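Long-range contact in nucleoprotein (Human coronavirus NL63, PDB 5N4K), which probably packages the positive-strand viral RNA genome into a helical ribonucleocapsid and takes part in virion assembly, this chain being its N-terminal RNA-binding domain: residues 35-40 against 84-89. Numbering follows the deposited sequence.
With SO4 (sulfate ion), chain F.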
ATOM      1  N   LEU A  35      13.715   1.192   5.385  1.00 12.28           N
ATOM      2  CA  LEU A  35      14.413   0.414   6.376  1.00 13.33           C
ATOM      3  C   LEU A  35      13.969  -1.035   6.188  1.00 13.67           C
ATOM      4  O   LEU A  35      12.844  -1.354   5.715  1.00 13.22           O
ATOM      5  CB  LEU A  35      14.100   0.839   7.797  1.00 14.06           C
ATOM      6  CG  LEU A  35      14.294   2.314   8.029  1.00 15.72           C
ATOM      7  CD1 LEU A  35      13.844   2.638   9.489  1.00 16.31           C
ATOM      8  CD2 LEU A  35      15.688   2.740   7.746  1.00 16.25           C
ATOM      9  N   LEU A  36      14.838  -1.953   6.666  1.00 14.32           N
ATOM     10  CA  LEU A  36      14.552  -3.348   6.717  1.00 14.69           C
ATOM     11  C   LEU A  36      14.257  -3.734   8.191  1.00 13.10           C
ATOM     12  O   LEU A  36      14.984  -3.313   9.078  1.00 14.36           O
ATOM     13  CB  LEU A  36      15.842  -4.061   6.176  1.00 18.25           C
ATOM     14  CG  LEU A  36      15.600  -5.461   5.800  1.00 23.45           C
ATOM     15  CD1 LEU A  36      14.749  -5.589   4.518  1.00 23.59           C
ATOM     16  CD2 LEU A  36      16.998  -6.095   5.607  1.00 25.66           C
ATOM     17  N   VAL A  37      13.247  -4.563   8.403  1.00 15.05           N
ATOM     18  CA  VAL A  37      12.892  -5.025   9.746  1.00 14.20           C
ATOM     19  C   VAL A  37      13.304  -6.468   9.875  1.00 15.22           C
ATOM     20  O   VAL A  37      12.631  -7.351   9.341  1.00 15.90           O
ATOM     21  CB  VAL A  37      11.411  -4.886  10.025  1.00 16.45           C
ATOM     22  CG1 VAL A  37      11.154  -5.134  11.488  1.00 16.51           C
ATOM     23  CG2 VAL A  37      10.925  -3.482   9.763  1.00 17.50           C
ATOM     24  N   SER A  38      14.445  -6.699  10.556  1.00 15.09           N
ATOM     25  CA  SER A  38      14.928  -8.070  10.712  0.70 17.73           C
ATOM     26  C   SER A  38      14.388  -8.637  12.049  1.00 19.72           C
ATOM     27  O   SER A  38      13.457  -8.052  12.701  1.00 24.36           O
ATOM     28  CB  SER A  38      16.443  -8.072  10.552  0.70 18.63           C
ATOM     29  OG  SER A  38      16.779  -7.615   9.214  0.70 22.73           O
ATOM     30  N   SER A  39      14.976  -9.666  12.565  1.00 21.94           N
ATOM     31  CA  SER A  39      14.354 -10.412  13.724  1.00 27.41           C
ATOM     32  C   SER A  39      12.813 -10.760  13.616  1.00 27.42           C
ATOM     33  O   SER A  39      12.257 -10.742  12.515  1.00 29.82           O
ATOM     34  CB  SER A  39      14.748  -9.737  15.044  1.00 30.21           C
ATOM     35  OG  SER A  39      14.677 -10.596  16.154  1.00 35.22           O
ATOM     36  N   ASP A  40      12.156 -11.120  14.737  1.00 29.56           N
ATOM     37  CA  ASP A  40      10.771 -11.639  14.700  1.00 37.50           C
ATOM     38  C   ASP A  40       9.627 -10.591  14.856  1.00 41.50           C
ATOM     39  O   ASP A  40       8.566 -10.642  14.162  1.00 45.21           O
ATOM     40  CB  ASP A  40      10.568 -12.830  15.699  1.00 40.37           C
ATOM     41  CG  ASP A  40      11.289 -12.675  17.073  1.00 40.68           C
ATOM     42  OD1 ASP A  40      11.769 -11.593  17.475  1.00 41.60           O
ATOM     43  OD2 ASP A  40      11.399 -13.709  17.772  1.00 50.95           O
ATOM     44  N   PRO A  84      10.436  -7.727   6.182  1.00 14.07           N
ATOM     45  CA  PRO A  84       9.672  -6.657   5.535  1.00 15.87           C
ATOM     46  C   PRO A  84      10.468  -5.388   5.404  1.00 15.39           C
ATOM     47  O   PRO A  84      11.424  -5.165   6.144  1.00 15.73           O
ATOM     48  CB  PRO A  84       8.456  -6.461   6.447  1.00 17.47           C
ATOM     49  CG  PRO A  84       8.803  -7.062   7.693  1.00 19.48           C
ATOM     50  CD  PRO A  84       9.844  -8.126   7.464  1.00 15.75           C
ATOM     51  N   LYS A  85      10.091  -4.548   4.454  1.00 14.50           N
ATOM     52  CA  LYS A  85      10.602  -3.219   4.359  1.00 15.87           C
ATOM     53  C   LYS A  85       9.532  -2.229   4.857  1.00 12.50           C
ATOM     54  O   LYS A  85       8.355  -2.523   4.880  1.00 13.81           O
ATOM     55  CB  LYS A  85      11.022  -2.850   2.946  1.00 17.81           C
ATOM     56  CG  LYS A  85      12.364  -3.485   2.542  1.00 20.39           C
ATOM     57  CD  LYS A  85      12.661  -3.214   1.074  1.00 23.60           C
ATOM     58  CE  LYS A  85      13.928  -3.967   0.751  1.00 27.86           C
ATOM     59  NZ  LYS A  85      14.231  -3.913  -0.715  1.00 29.46           N
ATOM     60  N   VAL A  86      10.008  -1.090   5.336  1.00 11.87           N
ATOM     61  CA  VAL A  86       9.124   0.022   5.686  1.00 10.90           C
ATOM     62  C   VAL A  86       9.569   1.277   4.970  1.00 11.16           C
ATOM     63  O   VAL A  86      10.773   1.580   4.898  1.00 11.81           O
ATOM     64  CB  VAL A  86       9.043   0.237   7.226  1.00 11.96           C
ATOM     65  CG1 VAL A  86       8.282  -0.884   7.898  1.00 13.36           C
ATOM     66  CG2 VAL A  86      10.424   0.414   7.877  1.00 11.76           C
ATOM     67  N   HIS A  87       8.607   2.049   4.471  1.00 10.51           N
ATOM     68  CA  HIS A  87       8.907   3.317   3.787  1.00 10.58           C
ATOM     69  C   HIS A  87       8.206   4.466   4.502  1.00 10.09           C
ATOM     70  O   HIS A  87       7.024   4.333   4.884  1.00 10.86           O
ATOM     71  CB  HIS A  87       8.394   3.261   2.335  1.00 11.58           C
ATOM     72  CG  HIS A  87       8.959   2.168   1.495  1.00 15.39           C
ATOM     73  ND1 HIS A  87       9.944   2.412   0.593  1.00 19.79           N
ATOM     74  CD2 HIS A  87       8.635   0.893   1.420  1.00 18.27           C
ATOM     75  CE1 HIS A  87      10.284   1.277   0.021  1.00 18.23           C
ATOM     76  NE2 HIS A  87       9.498   0.335   0.479  1.00 19.77           N
ATOM     77  N   PHE A  88       8.910   5.595   4.644  1.00  9.83           N
ATOM     78  CA  PHE A  88       8.369   6.701   5.424  1.00  9.92           C
ATOM     79  C   PHE A  88       7.678   7.694   4.521  1.00  9.41           C
ATOM     80  O   PHE A  88       8.190   8.077   3.434  1.00 10.43           O
ATOM     81  CB  PHE A  88       9.524   7.457   6.118  1.00 10.89           C
ATOM     82  CG  PHE A  88       9.022   8.703   6.803  1.00  9.55           C
ATOM     83  CD1 PHE A  88       8.437   8.594   8.052  1.00 10.49           C
ATOM     84  CD2 PHE A  88       9.088   9.927   6.198  1.00  9.67           C
ATOM     85  CE1 PHE A  88       7.893   9.704   8.681  1.00 10.83           C
ATOM     86  CE2 PHE A  88       8.541  11.059   6.805  1.00  9.67           C
ATOM     87  CZ  PHE A  88       7.941  10.921   8.028  1.00 11.08           C
ATOM     88  N   TYR A  89       6.563   8.217   4.996  1.00  9.65           N
ATOM     89  CA  TYR A  89       5.826   9.278   4.345  1.00  9.69           C
ATOM     90  C   TYR A  89       5.358  10.266   5.398  1.00 10.30           C
ATOM     91  O   TYR A  89       4.892   9.920   6.456  1.00  9.70           O
ATOM     92  CB  TYR A  89       4.598   8.702   3.632  1.00 10.74           C
ATOM     93  CG  TYR A  89       4.931   7.692   2.576  1.00 11.10           C
ATOM     94  CD1 TYR A  89       5.020   6.348   2.889  1.00 12.29           C
ATOM     95  CD2 TYR A  89       5.121   8.116   1.259  1.00 11.75           C
ATOM     96  CE1 TYR A  89       5.349   5.401   1.885  1.00 12.80           C
ATOM     97  CE2 TYR A  89       5.455   7.170   0.320  1.00 13.53           C
ATOM     98  CZ  TYR A  89       5.563   5.914   0.670  1.00 14.58           C
ATOM     99  OH  TYR A  89       5.869   4.913  -0.343  1.00 20.60           O
TER
HETATM  100  S   SO4 F 404      12.074  -5.746  -2.890  0.60 36.72           S
HETATM  101  O1  SO4 F 404      11.949  -7.161  -2.483  0.60 37.14           O
HETATM  102  O2  SO4 F 404      12.024  -4.820  -1.746  0.60 36.49           O
HETATM  103  O3  SO4 F 404      10.823  -5.481  -3.601  0.60 38.61           O
HETATM  104  O4  SO4 F 404      13.325  -5.419  -3.633  0.60 35.76           O
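Val86 sets its two methyls against different side chains of strand 35-37, on one face of the sheet: CG2 fits against Leu35 CB at 3.7 Å, while CG1 meets Val37 CG2 at 4.1 Å, the two valines crossing at about a right angle. Together these three side chains form a buried apolar face, extended by Leu51, Trp66, Leu145 and Val147 of the same chain. Beside Val37 the ring of Pro84 comes next: its CG lies against Val37 CB, and its CD fits up to Val37 O at 3.4 Å. Phe26 of the second subunit packs on that same proline.

On the other face of the sheet Leu36 lies obliquely across Lys85. With CG anti to the backbone N (chi1 -164°), the leucine brings its CD1 back over the neighbouring strand, where it rests on Lys85 CG at 3.7 Å. Beyond CG the lysine runs on extended, its end leading away from strand 35-37 and carrying NZ to a sulfate oxygen, O2, 2.6 Å away. Arg71 and Gln69 bind the same ion.

Between these two faces the strands are antiparallel neighbours in the central sheet of the domain, 80-90 on one side of 35-37 and 145-147 on the other. Leu35 and Val86 exchange a pair of backbone bonds, N to O both ways; two residues along, past the non-hydrogen-bonded pair Leu36-Lys85, Val37 N reaches Pro84 O at 3.0 Å, a nearly straight bond (168° at the hydrogen). Lys85 CA adds a CA-H...O contact to Leu35 O.

The chemistry is thus two-sided: apolar side chains pack one face, whereas the other presents a lysine beside an arginine to an anion. The sulfate probably came from the crystallisation liquor, but its site is consistent with a place where an RNA phosphate could bind.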